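Local structure of 5' nucleotidase family protein (Staphylococcus aureus subsp. aureus, 4Q7F) at residues T389-A394 / V494-V499; S355-A360 / T469-V474; H431-I436 / N475-V480; V359-L364 / D435-V440. The protein belongs to the 5'-nucleotidase family, pairing a metal-binding calcineurin-like phosphoesterase domain with a C-terminal 5'-nucleotidase domain. All coordinates share one frame; numbering follows the deposited sequence.

Contact 1 of 4, residues T389-A394 / V494-V499; sequences TFKVLA and VKDIQV
Phe390 O is gripped from two directions: Ile497 N donates to it at 2.8 Å, 31° off the carbonyl plane, and a water donates at 2.7 Å. That water accepts from Lys391 NZ and Thr389 OG1 and gives its other proton to Asp496 OD1, tying both strands together. The Lys391 and Asp496 side chains run alongside each other, and their salt bridge is long, 3.7 Å from NZ to OD1. Gln498 NE2 holds the carboxylate more firmly, reaching OD1 on its syn side at 2.7 Å, close to the plane of each group, although amide and carboxylate stand nearly perpendicular. Thr389 OG1 is also bonded to Gln172. The strands run antiparallel, 493-497 forming one edge of the C-terminal domain's five-stranded mixed sheet, and a classic beta bulge interrupts the pairing: Val494 and Lys495 stand opposite the single Val392, whose O accepts from Val494 N at 2.8 Å and only weakly from Lys495 N. Val392 has CG1 anti to its backbone N (chi1 -179°), which sets CG1 against Val494 CB at 4.0 Å and CG2 over Lys495 CB at 3.8 Å. On the same face Phe390 and Ile497 pack through their CB atoms, against helix 342-355.

Contact 2 of 4, residues S355-A360 / T469-V474; sequences SDADVA and TYTICV
Asp358 and Thr471 cross at about a right angle and trade bonds between backbone and side chain. Asp358 N donates to Thr471 OG1 at 3.0 Å, while Thr471 N donates to Asp358 OD2 at 2.9 Å, arriving 41° above the carboxylate plane. Thr471 OG1 sits between its N and carbonyl carbon (chi1 54°), which turns it toward Asp358 N; a water links it to Asp356 O. Asp358 OD2 also lies at the edge of the Tyr470 ring. Val359 and Ile472 meet at a slant, CG1 to CD1 at 3.8 Å. On the other face Cys473 CB touches both Ala360 CB, at 4.0 Å, and Ser355 OG, at 3.5 Å, in directions roughly at right angles. That hydroxyl is bonded to Leu351 O and accepts from Ala357 N in an ST turn at the end of helix 342-355. Backbone bonds Val359 N to Thr471 O (2.9 Å) and Cys473 N to Val359 O (2.7 Å) set the register of two parallel neighbours in the mixed sheet of the C-terminal 5'-nucleotidase domain.

Contact 3 of 4, residues H431-I436 / N475-V480; sequences HFNYDI and NNYRAV. With 3D1 ((2R,3S,5R)-5-(6-amino-9H-purin-9-yl)-tetrahydro-2-(hydroxymethyl)furan-3-ol), chain D.
The charged pair is Arg478 with Asp435, which approach from opposite directions and meet side-on. Arg478 NE donates to Asp435 OD2 at 2.7 Å, almost straight and in the guanidinium plane, on the syn side of the carboxylate. Arg478 NH2 reaches the other oxygen, OD1, at 3.0 Å but from 48° above the carboxylate plane, since the two flat groups are turned 39° apart.

Among the hydrogen bonds outside the salt bridge, Arg478 NH2 also donates to Phe432 O at 2.9 Å, on a lone pair of that carbonyl. A water also joins the segments, bridging Asn433 OD1 and Tyr477 OH, 2.6 Å from that hydroxyl. Within 475-480, Asn475 is the N-cap of helix 476-479, its OD1 taking Arg478 N at 2.7 Å.

Aromatic packing flanks the bound 3D1, which is also hydrogen-bonded to Asn388 and His110. The Tyr477 ring lies under the purine, with C5 3.4 Å above its centre; CG anti to the backbone N (chi1 -176°) swings the ring there. Phe432 offers one face to C8, 3.6 Å above the plane and toward the rim, and Trp170 also meets Tyr477.

One buried guanidinium therefore joins the Phe432 turn to the Tyr477 helix. Its charge is probably balanced by Asp435, and the arrangement probably helps fix the Phe432 and Tyr477 walls of the pocket relative to each other.

Contact 4 of 4, residues V359-L364 / D435-V440; sequences VACTAL and DIYGGV
Strands 359-363 and 435-438 run antiparallel, 156° between their directions, with Ala360-Gly438 and Thr362-Ile436 as hydrogen-bonded pairs and Cys361-Tyr437 as the non-hydrogen-bonded pair between them. The straightest of the four bonds is Ile436 N to Thr362 O at 2.9 Å, and the shortest is Gly438 N to Ala360 O at 2.8 Å. Cys361 CB sits over one face of the Tyr437 ring, 4.0 Å from its centroid, in a CH-pi contact; a chi1 of 69° tucks SG over the main chain, where it meets the ring obliquely, 4.8 Å from the centroid. The hydroxyl of Tyr437 is bonded to Ser407. This pair closes one side of the domain's five-stranded mixed sheet, where 435-438 is an outermost strand and 359-363 lies next to it. Helix 342-355 covers the opposite face at Ala360 and Thr362. Toward the Gly439 end, Val359 CG1 lies at the edge of the Tyr437 ring and touches Val440 CG1 at 3.8 Å. Toward the other end Ile436 CD1 extends to Leu364 CB, 4.3 Å away.

All four contacts reach one mixed sheet, ordered 435-438, 359-363, 469-475, 390-396, 493-497. Contact 4 joins the first two strands, contact 2 the second and third, and contact 1 the last two; the pairing of 390-396 with 469-475 connects contacts 1 and 2, as in Leu393 N to Ile472 O at 2.8 Å. Contact 3 sits where the chain enters strand 435-438 and leaves strand 469-475, and touches contact 4 through Ala363 CB, 3.3 Å from Phe432 O. It carries Phe432, Asn475 and Tyr477 of the 3D1 pocket, whereas the side chains of Ala363, Phe390 and Cys473 lie about 6, 8 and 13 Å from the ligand. The Phe432 side chain is about 9 Å from the manganese ion.

Contact 1 of 4, residues T389-A394 / V494-V499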
loop_
_atom_site.group_PDB
_atom_site.type_symbol
_atom_site.label_atom_id
_atom_site.label_comp_id
_atom_site.label_asym_id
_atom_site.label_seq_id
_atom_site.Cartn_x
_atom_site.Cartn_y
_atom_site.Cartn_z
ATOM N N THR A 389 -2.914 -12.186 -8.138
ATOM C CA THR A 389 -3.125 -13.421 -8.865
ATOM C C THR A 389 -1.750 -14.079 -8.774
ATOM O O THR A 389 -0.850 -13.548 -8.102
ATOM C CB THR A 389 -3.561 -13.189 -10.303
ATOM O OG1 THR A 389 -2.602 -12.343 -10.926
ATOM C CG2 THR A 389 -4.945 -12.503 -10.355
ATOM N N PHE A 390 -1.566 -15.211 -9.437
ATOM C CA PHE A 390 -0.283 -15.924 -9.334
ATOM C C PHE A 390 0.355 -16.297 -10.658
ATOM O O PHE A 390 -0.289 -16.384 -11.699
ATOM C CB PHE A 390 -0.487 -17.140 -8.443
ATOM C CG PHE A 390 -1.061 -16.786 -7.111
ATOM C CD1 PHE A 390 -2.440 -16.666 -6.946
ATOM C CD2 PHE A 390 -0.224 -16.456 -6.044
ATOM C CE1 PHE A 390 -2.970 -16.285 -5.722
ATOM C CE2 PHE A 390 -0.749 -16.067 -4.819
ATOM C CZ PHE A 390 -2.115 -15.992 -4.657
ATOM N N LYS A 391 1.661 -16.535 -10.606
ATOM C CA LYS A 391 2.379 -16.912 -11.774
ATOM C C LYS A 391 3.404 -17.974 -11.441
ATOM O O LYS A 391 4.074 -17.906 -10.389
ATOM C CB LYS A 391 3.044 -15.700 -12.422
ATOM C CG LYS A 391 2.078 -14.837 -13.237
ATOM C CD LYS A 391 2.804 -13.715 -13.945
ATOM C CE LYS A 391 1.925 -13.061 -14.996
ATOM N NZ LYS A 391 0.657 -12.516 -14.409
ATOM N N VAL A 392 3.484 -18.981 -12.303
ATOM C CA VAL A 392 4.527 -20.008 -12.161
ATOM C C VAL A 392 5.639 -19.570 -13.083
ATOM O O VAL A 392 5.414 -19.318 -14.250
ATOM C CB VAL A 392 4.060 -21.419 -12.487
ATOM C CG1 VAL A 392 5.218 -22.397 -12.284
ATOM C CG2 VAL A 392 2.916 -21.799 -11.582
ATOM N N LEU A 393 6.828 -19.429 -12.518
ATOM C CA LEU A 393 7.987 -18.963 -13.245
ATOM C C LEU A 393 9.062 -20.008 -13.304
ATOM O O LEU A 393 9.248 -20.729 -12.359
ATOM C CB LEU A 393 8.575 -17.751 -12.511
ATOM C CG LEU A 393 7.605 -16.582 -12.345
ATOM C CD1 LEU A 393 8.352 -15.422 -11.675
ATOM C CD2 LEU A 393 7.037 -16.185 -13.682
ATOM N N ALA A 394 9.788 -20.034 -14.417
ATOM C CA ALA A 394 10.898 -20.947 -14.617
ATOM C C ALA A 394 12.153 -20.199 -14.228
ATOM O O ALA A 394 12.469 -19.143 -14.818
ATOM C CB ALA A 394 10.953 -21.376 -16.068
ATOM N N VAL A 494 5.445 -19.956 -16.981
ATOM C CA VAL A 494 5.008 -21.318 -17.226
ATOM C C VAL A 494 3.511 -21.458 -17.086
ATOM O O VAL A 494 2.895 -22.301 -17.738
ATOM C CB VAL A 494 5.665 -22.240 -16.212
ATOM C CG1 VAL A 494 5.153 -23.672 -16.346
ATOM C CG2 VAL A 494 7.170 -22.145 -16.344
ATOM N N LYS A 495 2.942 -20.663 -16.193
ATOM C CA LYS A 495 1.504 -20.681 -15.930
ATOM C C LYS A 495 1.070 -19.331 -15.339
ATOM O O LYS A 495 1.727 -18.760 -14.450
ATOM C CB LYS A 495 1.174 -21.857 -15.000
ATOM C CG LYS A 495 -0.298 -22.224 -14.837
ATOM C CD LYS A 495 -0.396 -23.543 -14.068
ATOM C CE LYS A 495 -1.806 -23.868 -13.592
ATOM N NZ LYS A 495 -2.806 -24.004 -14.695
ATOM N N ASP A 496 -0.044 -18.829 -15.854
ATOM C CA ASP A 496 -0.625 -17.575 -15.439
ATOM C C ASP A 496 -1.921 -17.963 -14.733
ATOM O O ASP A 496 -2.905 -18.340 -15.386
ATOM C CB ASP A 496 -0.874 -16.714 -16.687
ATOM C CG ASP A 496 -1.508 -15.367 -16.372
ATOM O OD1 ASP A 496 -1.902 -15.125 -15.223
ATOM O OD2 ASP A 496 -1.636 -14.539 -17.293
ATOM N N ILE A 497 -1.905 -17.914 -13.396
ATOM C CA ILE A 497 -3.049 -18.329 -12.599
ATOM C C ILE A 497 -3.901 -17.114 -12.217
ATOM O O ILE A 497 -3.589 -16.386 -11.266
ATOM C CB ILE A 497 -2.602 -19.112 -11.354
ATOM C CG1 ILE A 497 -1.761 -20.326 -11.778
ATOM C CG2 ILE A 497 -3.812 -19.576 -10.550
ATOM C CD1 ILE A 497 -1.094 -21.036 -10.631
ATOM N N GLN A 498 -4.978 -16.926 -12.961
ATOM C CA GLN A 498 -5.882 -15.791 -12.783
ATOM C C GLN A 498 -6.954 -16.023 -11.725
ATOM O O GLN A 498 -8.139 -15.814 -11.951
ATOM C CB GLN A 498 -6.519 -15.398 -14.125
ATOM C CG GLN A 498 -5.521 -14.771 -15.091
ATOM C CD GLN A 498 -5.037 -13.406 -14.614
ATOM O OE1 GLN A 498 -5.831 -12.582 -14.189
ATOM N NE2 GLN A 498 -3.739 -13.163 -14.704
ATOM N N VAL A 499 -6.512 -16.459 -10.562
ATOM C CA VAL A 499 -7.384 -16.625 -9.426
ATOM C C VAL A 499 -6.691 -15.797 -8.352
ATOM O O VAL A 499 -5.506 -15.988 -8.090
ATOM C CB VAL A 499 -7.532 -18.090 -8.976
ATOM C CG1 VAL A 499 -8.355 -18.161 -7.694
ATOM C CG2 VAL A 499 -8.172 -18.927 -10.080
HETATM O O HOH W 1 -1.065 -14.049 -12.766
#

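Contact 2 of 4, residues S355-A360 / T469-V474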
loop_
_atom_site.group_PDB
_atom_site.type_symbol
_atom_site.label_atom_id
_atom_site.label_comp_id
_atom_site.label_asym_id
_atom_site.label_seq_id
_atom_site.Cartn_x
_atom_site.Cartn_y
_atom_site.Cartn_z
ATOM N N SER A 355 -0.911 -24.860 -8.627
ATOM C CA SER A 355 0.050 -24.538 -9.690
ATOM C C SER A 355 0.906 -25.659 -10.256
ATOM O O SER A 355 1.417 -25.548 -11.389
ATOM C CB SER A 355 1.012 -23.470 -9.142
ATOM O OG SER A 355 1.923 -24.040 -8.212
ATOM N N ASP A 356 1.064 -26.721 -9.466
ATOM C CA ASP A 356 1.893 -27.878 -9.817
ATOM C C ASP A 356 3.368 -27.509 -9.978
ATOM O O ASP A 356 4.118 -28.227 -10.626
ATOM C CB ASP A 356 1.361 -28.600 -11.068
ATOM C CG ASP A 356 -0.022 -29.211 -10.851
ATOM O OD1 ASP A 356 -0.474 -29.328 -9.684
ATOM O OD2 ASP A 356 -0.656 -29.583 -11.855
ATOM N N ALA A 357 3.784 -26.400 -9.372
ATOM C CA ALA A 357 5.193 -25.967 -9.439
ATOM C C ALA A 357 6.055 -26.771 -8.495
ATOM O O ALA A 357 5.544 -27.441 -7.599
ATOM C CB ALA A 357 5.325 -24.500 -9.090
ATOM N N ASP A 358 7.369 -26.684 -8.674
ATOM C CA ASP A 358 8.279 -27.373 -7.764
ATOM C C ASP A 358 8.316 -26.659 -6.421
ATOM O O ASP A 358 8.473 -27.295 -5.376
ATOM C CB ASP A 358 9.718 -27.371 -8.294
ATOM C CG ASP A 358 9.850 -27.988 -9.679
ATOM O OD1 ASP A 358 9.203 -29.027 -9.964
ATOM O OD2 ASP A 358 10.623 -27.422 -10.484
ATOM N N VAL A 359 8.187 -25.326 -6.465
ATOM C CA VAL A 359 8.312 -24.498 -5.300
ATOM C C VAL A 359 7.223 -23.419 -5.326
ATOM O O VAL A 359 6.724 -23.044 -6.398
ATOM C CB VAL A 359 9.707 -23.836 -5.275
ATOM C CG1 VAL A 359 9.871 -22.898 -4.090
ATOM C CG2 VAL A 359 10.798 -24.916 -5.267
ATOM N N ALA A 360 6.813 -23.005 -4.143
ATOM C CA ALA A 360 5.850 -21.911 -3.991
ATOM C C ALA A 360 6.323 -21.021 -2.852
ATOM O O ALA A 360 7.214 -21.404 -2.083
ATOM C CB ALA A 360 4.462 -22.440 -3.723
ATOM N N THR A 469 16.753 -26.155 -14.248
ATOM C CA THR A 469 15.600 -25.247 -14.293
ATOM C C THR A 469 14.475 -25.783 -13.376
ATOM O O THR A 469 14.118 -26.955 -13.464
ATOM C CB THR A 469 15.052 -25.118 -15.729
ATOM O OG1 THR A 469 16.075 -24.645 -16.610
ATOM C CG2 THR A 469 13.896 -24.152 -15.776
ATOM N N TYR A 470 13.926 -24.930 -12.513
ATOM C CA TYR A 470 12.842 -25.310 -11.587
ATOM C C TYR A 470 11.714 -24.355 -11.800
ATOM O O TYR A 470 11.899 -23.347 -12.465
ATOM C CB TYR A 470 13.297 -25.213 -10.127
ATOM C CG TYR A 470 14.484 -26.077 -9.779
ATOM C CD1 TYR A 470 14.320 -27.390 -9.363
ATOM C CD2 TYR A 470 15.774 -25.578 -9.868
ATOM C CE1 TYR A 470 15.420 -28.190 -9.046
ATOM C CE2 TYR A 470 16.880 -26.379 -9.571
ATOM C CZ TYR A 470 16.690 -27.672 -9.143
ATOM O OH TYR A 470 17.781 -28.467 -8.829
ATOM N N THR A 471 10.550 -24.679 -11.256
ATOM C CA THR A 471 9.390 -23.797 -11.340
ATOM C C THR A 471 8.947 -23.333 -9.959
ATOM O O THR A 471 8.950 -24.102 -8.993
ATOM C CB THR A 471 8.179 -24.436 -12.055
ATOM O OG1 THR A 471 7.848 -25.692 -11.456
ATOM C CG2 THR A 471 8.498 -24.640 -13.501
ATOM N N ILE A 472 8.521 -22.067 -9.891
ATOM C CA ILE A 472 8.092 -21.497 -8.647
ATOM C C ILE A 472 6.810 -20.702 -8.835
ATOM O O ILE A 472 6.655 -19.961 -9.799
ATOM C CB ILE A 472 9.219 -20.648 -7.989
ATOM C CG1 ILE A 472 8.801 -20.151 -6.611
ATOM C CG2 ILE A 472 9.629 -19.476 -8.876
ATOM C CD1 ILE A 472 9.938 -19.509 -5.829
ATOM N N CYS A 473 5.873 -20.943 -7.941
ATOM C CA CYS A 473 4.612 -20.183 -7.914
ATOM C C CYS A 473 4.817 -18.970 -7.018
ATOM O O CYS A 473 5.129 -19.107 -5.809
ATOM C CB CYS A 473 3.486 -21.043 -7.351
ATOM S SG CYS A 473 1.885 -20.246 -7.426
ATOM N N VAL A 474 4.676 -17.777 -7.600
ATOM C CA VAL A 474 4.786 -16.540 -6.857
ATOM C C VAL A 474 3.550 -15.699 -7.155
ATOM O O VAL A 474 2.799 -15.982 -8.105
ATOM C CB VAL A 474 6.060 -15.756 -7.209
ATOM C CG1 VAL A 474 7.274 -16.672 -7.097
ATOM C CG2 VAL A 474 5.975 -15.158 -8.612
HETATM O O HOH W 2 5.955 -26.927 -12.875
#

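Contact 3 of 4, residues H431-I436 / N475-V480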
loop_
_atom_site.group_PDB
_atom_site.type_symbol
_atom_site.label_atom_id
_atom_site.label_comp_id
_atom_site.label_asym_id
_atom_site.label_seq_id
_atom_site.Cartn_x
_atom_site.Cartn_y
_atom_site.Cartn_z
ATOM N N HIS A 431 7.167 -6.150 6.525
ATOM C CA HIS A 431 7.151 -7.590 6.804
ATOM C C HIS A 431 6.628 -8.374 5.610
ATOM O O HIS A 431 6.956 -9.553 5.435
ATOM C CB HIS A 431 6.297 -7.930 8.029
ATOM C CG HIS A 431 6.670 -7.172 9.262
ATOM N ND1 HIS A 431 7.762 -7.499 10.038
ATOM C CD2 HIS A 431 6.085 -6.109 9.865
ATOM C CE1 HIS A 431 7.840 -6.663 11.056
ATOM N NE2 HIS A 431 6.834 -5.811 10.973
ATOM N N PHE A 432 5.793 -7.717 4.820
ATOM C CA PHE A 432 5.231 -8.311 3.629
ATOM C C PHE A 432 6.283 -8.587 2.535
ATOM O O PHE A 432 5.958 -9.147 1.499
ATOM C CB PHE A 432 4.094 -7.447 3.080
ATOM C CG PHE A 432 4.429 -5.980 2.952
ATOM C CD1 PHE A 432 5.342 -5.531 2.009
ATOM C CD2 PHE A 432 3.772 -5.034 3.746
ATOM C CE1 PHE A 432 5.639 -4.182 1.884
ATOM C CE2 PHE A 432 4.054 -3.676 3.615
ATOM C CZ PHE A 432 4.987 -3.248 2.675
ATOM N N ASN A 433 7.529 -8.186 2.779
ATOM C CA ASN A 433 8.618 -8.444 1.852
ATOM C C ASN A 433 9.440 -9.654 2.258
ATOM O O ASN A 433 10.484 -9.876 1.690
ATOM C CB ASN A 433 9.507 -7.219 1.639
ATOM C CG ASN A 433 8.868 -6.195 0.725
ATOM O OD1 ASN A 433 7.897 -6.487 0.020
ATOM N ND2 ASN A 433 9.406 -4.988 0.729
ATOM N N TYR A 434 8.972 -10.397 3.263
ATOM C CA TYR A 434 9.593 -11.647 3.668
ATOM C C TYR A 434 8.744 -12.805 3.176
ATOM O O TYR A 434 7.557 -12.869 3.466
ATOM C CB TYR A 434 9.713 -11.747 5.186
ATOM C CG TYR A 434 10.225 -13.115 5.646
ATOM C CD1 TYR A 434 11.524 -13.508 5.399
ATOM C CD2 TYR A 434 9.402 -13.982 6.351
ATOM C CE1 TYR A 434 11.977 -14.742 5.811
ATOM C CE2 TYR A 434 9.849 -15.208 6.790
ATOM C CZ TYR A 434 11.133 -15.591 6.514
ATOM O OH TYR A 434 11.561 -16.810 6.994
ATOM N N ASP A 435 9.353 -13.758 2.492
ATOM C CA ASP A 435 8.580 -14.898 1.972
ATOM C C ASP A 435 8.972 -16.166 2.643
ATOM O O ASP A 435 10.160 -16.373 3.007
ATOM C CB ASP A 435 8.746 -15.063 0.453
ATOM C CG ASP A 435 7.993 -14.017 -0.358
ATOM O OD1 ASP A 435 6.978 -13.486 0.124
ATOM O OD2 ASP A 435 8.385 -13.764 -1.530
ATOM N N ILE A 436 7.952 -17.004 2.826
ATOM C CA ILE A 436 8.118 -18.351 3.334
ATOM C C ILE A 436 7.916 -19.278 2.136
ATOM O O ILE A 436 6.918 -19.179 1.421
ATOM C CB ILE A 436 7.108 -18.717 4.446
ATOM C CG1 ILE A 436 7.252 -17.798 5.665
ATOM C CG2 ILE A 436 7.288 -20.167 4.856
ATOM C CD1 ILE A 436 6.472 -16.503 5.596
ATOM N N ASN A 475 3.297 -14.678 -6.339
ATOM C CA ASN A 475 2.144 -13.790 -6.653
ATOM C C ASN A 475 2.518 -12.767 -7.735
ATOM O O ASN A 475 3.707 -12.599 -8.040
ATOM C CB ASN A 475 1.570 -13.157 -5.404
ATOM C CG ASN A 475 2.523 -12.187 -4.717
ATOM O OD1 ASN A 475 3.173 -11.368 -5.346
ATOM N ND2 ASN A 475 2.520 -12.221 -3.415
ATOM N N ASN A 476 1.533 -12.079 -8.309
ATOM C CA ASN A 476 1.827 -11.153 -9.410
ATOM C C ASN A 476 2.719 -9.987 -9.001
ATOM O O ASN A 476 3.482 -9.461 -9.830
ATOM C CB ASN A 476 0.564 -10.620 -10.057
ATOM C CG ASN A 476 -0.205 -9.706 -9.158
ATOM O OD1 ASN A 476 -0.805 -10.143 -8.182
ATOM N ND2 ASN A 476 -0.212 -8.432 -9.490
ATOM N N TYR A 477 2.632 -9.611 -7.729
ATOM C CA TYR A 477 3.447 -8.521 -7.169
ATOM C C TYR A 477 4.896 -8.944 -7.271
ATOM O O TYR A 477 5.732 -8.226 -7.819
ATOM C CB TYR A 477 3.055 -8.287 -5.696
ATOM C CG TYR A 477 3.731 -7.147 -4.985
ATOM C CD1 TYR A 477 3.255 -5.845 -5.125
ATOM C CD2 TYR A 477 4.794 -7.374 -4.123
ATOM C CE1 TYR A 477 3.849 -4.792 -4.467
ATOM C CE2 TYR A 477 5.401 -6.327 -3.439
ATOM C CZ TYR A 477 4.913 -5.036 -3.616
ATOM O OH TYR A 477 5.478 -3.990 -2.943
ATOM N N ARG A 478 5.194 -10.123 -6.734
ATOM C CA ARG A 478 6.546 -10.655 -6.830
ATOM C C ARG A 478 7.023 -10.846 -8.279
ATOM O O ARG A 478 8.177 -10.555 -8.575
ATOM C CB ARG A 478 6.644 -11.977 -6.104
ATOM C CG ARG A 478 6.634 -11.845 -4.614
ATOM C CD ARG A 478 7.962 -11.347 -4.069
ATOM N NE ARG A 478 7.886 -11.383 -2.618
ATOM C CZ ARG A 478 7.537 -10.373 -1.828
ATOM N NH1 ARG A 478 7.268 -9.150 -2.305
ATOM N NH2 ARG A 478 7.465 -10.594 -0.533
ATOM N N ALA A 479 6.144 -11.338 -9.164
ATOM C CA ALA A 479 6.476 -11.596 -10.562
ATOM C C ALA A 479 7.080 -10.407 -11.306
ATOM O O ALA A 479 7.943 -10.603 -12.177
ATOM C CB ALA A 479 5.267 -12.150 -11.320
ATOM N N VAL A 480 6.647 -9.188 -10.984
ATOM C CA VAL A 480 7.217 -7.996 -11.608
ATOM C C VAL A 480 8.298 -7.319 -10.738
ATOM O O VAL A 480 8.704 -6.195 -11.007
ATOM C CB VAL A 480 6.125 -6.976 -12.005
ATOM C CG1 VAL A 480 5.236 -7.582 -13.095
ATOM C CG2 VAL A 480 5.311 -6.567 -10.806
HETATM O "O5'" 3D1 D . 5.726 -0.103 -1.864
HETATM C "C5'" 3D1 D . 4.943 -1.285 -2.009
HETATM C "C4'" 3D1 D . 3.465 -0.942 -2.076
HETATM O "O4'" 3D1 D . 2.795 -2.125 -2.487
HETATM C "C1'" 3D1 D . 1.980 -2.664 -1.442
HETATM N N9 3D1 D . 2.144 -4.144 -1.407
HETATM C C4 3D1 D . 1.431 -4.943 -2.188
HETATM N N3 3D1 D . 0.476 -4.727 -3.120
HETATM C C2 3D1 D . -0.086 -5.761 -3.773
HETATM N N1 3D1 D . 0.271 -7.055 -3.551
HETATM C C6 3D1 D . 1.215 -7.405 -2.648
HETATM N N6 3D1 D . 1.545 -8.712 -2.460
HETATM C C5 3D1 D . 1.881 -6.316 -1.901
HETATM N N7 3D1 D . 2.830 -6.215 -0.948
HETATM C C8 3D1 D . 2.995 -4.898 -0.662
HETATM C "C2'" 3D1 D . 2.345 -1.909 -0.172
HETATM C "C3'" 3D1 D . 2.806 -0.583 -0.750
HETATM O "O3'" 3D1 D . 1.645 0.242 -0.982
HETATM O O HOH W 3 4.890 -7.956 -0.593
HETATM O O HOH W 4 7.287 -3.890 -1.071
#

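Contact 4 of 4, residues V359-L364 / D435-V440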
loop_
_atom_site.group_PDB
_atom_site.type_symbol
_atom_site.label_atom_id
_atom_site.label_comp_id
_atom_site.label_asym_id
_atom_site.label_seq_id
_atom_site.Cartn_x
_atom_site.Cartn_y
_atom_site.Cartn_z
ATOM N N VAL A 359 8.187 -25.326 -6.465
ATOM C CA VAL A 359 8.312 -24.498 -5.300
ATOM C C VAL A 359 7.223 -23.419 -5.326
ATOM O O VAL A 359 6.724 -23.044 -6.398
ATOM C CB VAL A 359 9.707 -23.836 -5.275
ATOM C CG1 VAL A 359 9.871 -22.898 -4.090
ATOM C CG2 VAL A 359 10.798 -24.916 -5.267
ATOM N N ALA A 360 6.813 -23.005 -4.143
ATOM C CA ALA A 360 5.850 -21.911 -3.991
ATOM C C ALA A 360 6.323 -21.021 -2.852
ATOM O O ALA A 360 7.214 -21.404 -2.083
ATOM C CB ALA A 360 4.462 -22.440 -3.723
ATOM N N CYS A 361 5.761 -19.820 -2.760
ATOM C CA CYS A 361 6.086 -18.937 -1.671
ATOM C C CYS A 361 4.979 -17.925 -1.474
ATOM O O CYS A 361 4.190 -17.682 -2.388
ATOM C CB CYS A 361 7.394 -18.214 -1.897
ATOM S SG CYS A 361 7.354 -16.994 -3.230
ATOM N N THR A 362 4.901 -17.428 -0.243
ATOM C CA THR A 362 3.975 -16.343 0.134
ATOM C C THR A 362 4.509 -15.591 1.331
ATOM O O THR A 362 5.249 -16.137 2.160
ATOM C CB THR A 362 2.560 -16.829 0.429
ATOM O OG1 THR A 362 1.689 -15.694 0.611
ATOM C CG2 THR A 362 2.538 -17.729 1.647
ATOM N N ALA A 363 4.158 -14.315 1.400
ATOM C CA ALA A 363 4.523 -13.497 2.532
ATOM C C ALA A 363 3.459 -13.750 3.585
ATOM O O ALA A 363 2.405 -14.322 3.278
ATOM C CB ALA A 363 4.549 -12.027 2.144
ATOM N N LEU A 364 3.772 -13.429 4.837
ATOM C CA LEU A 364 2.770 -13.452 5.893
ATOM C C LEU A 364 2.380 -11.967 6.024
ATOM O O LEU A 364 3.189 -11.123 6.455
ATOM C CB LEU A 364 3.325 -13.975 7.208
ATOM C CG LEU A 364 2.291 -14.021 8.338
ATOM C CD1 LEU A 364 1.223 -15.066 8.049
ATOM C CD2 LEU A 364 2.984 -14.305 9.652
ATOM N N ASP A 435 9.353 -13.758 2.492
ATOM C CA ASP A 435 8.580 -14.898 1.972
ATOM C C ASP A 435 8.972 -16.166 2.643
ATOM O O ASP A 435 10.160 -16.373 3.007
ATOM C CB ASP A 435 8.746 -15.063 0.453
ATOM C CG ASP A 435 7.993 -14.017 -0.358
ATOM O OD1 ASP A 435 6.978 -13.486 0.124
ATOM O OD2 ASP A 435 8.385 -13.764 -1.530
ATOM N N ILE A 436 7.952 -17.004 2.826
ATOM C CA ILE A 436 8.118 -18.351 3.334
ATOM C C ILE A 436 7.916 -19.278 2.136
ATOM O O ILE A 436 6.918 -19.179 1.421
ATOM C CB ILE A 436 7.108 -18.717 4.446
ATOM C CG1 ILE A 436 7.252 -17.798 5.665
ATOM C CG2 ILE A 436 7.288 -20.167 4.856
ATOM C CD1 ILE A 436 6.472 -16.503 5.596
ATOM N N TYR A 437 8.861 -20.195 1.923
ATOM C CA TYR A 437 8.826 -21.073 0.761
ATOM C C TYR A 437 8.391 -22.493 1.065
ATOM O O TYR A 437 8.663 -23.034 2.129
ATOM C CB TYR A 437 10.222 -21.129 0.102
ATOM C CG TYR A 437 10.727 -19.780 -0.356
ATOM C CD1 TYR A 437 11.266 -18.874 0.549
ATOM C CD2 TYR A 437 10.714 -19.432 -1.712
ATOM C CE1 TYR A 437 11.735 -17.634 0.135
ATOM C CE2 TYR A 437 11.163 -18.193 -2.132
ATOM C CZ TYR A 437 11.669 -17.305 -1.206
ATOM O OH TYR A 437 12.129 -16.113 -1.636
ATOM N N GLY A 438 7.719 -23.087 0.098
ATOM C CA GLY A 438 7.272 -24.478 0.183
ATOM C C GLY A 438 7.808 -25.294 -0.981
ATOM O O GLY A 438 7.977 -24.792 -2.116
ATOM N N GLY A 439 8.082 -26.569 -0.716
ATOM C CA GLY A 439 8.579 -27.436 -1.746
ATOM C C GLY A 439 10.082 -27.488 -1.738
ATOM O O GLY A 439 10.662 -28.358 -2.372
ATOM N N VAL A 440 10.704 -26.553 -1.016
ATOM C CA VAL A 440 12.142 -26.497 -0.890
ATOM C C VAL A 440 12.463 -26.323 0.585
ATOM O O VAL A 440 11.831 -25.517 1.261
ATOM C CB VAL A 440 12.763 -25.342 -1.722
ATOM C CG1 VAL A 440 12.203 -23.990 -1.335
ATOM C CG2 VAL A 440 14.271 -25.311 -1.602
#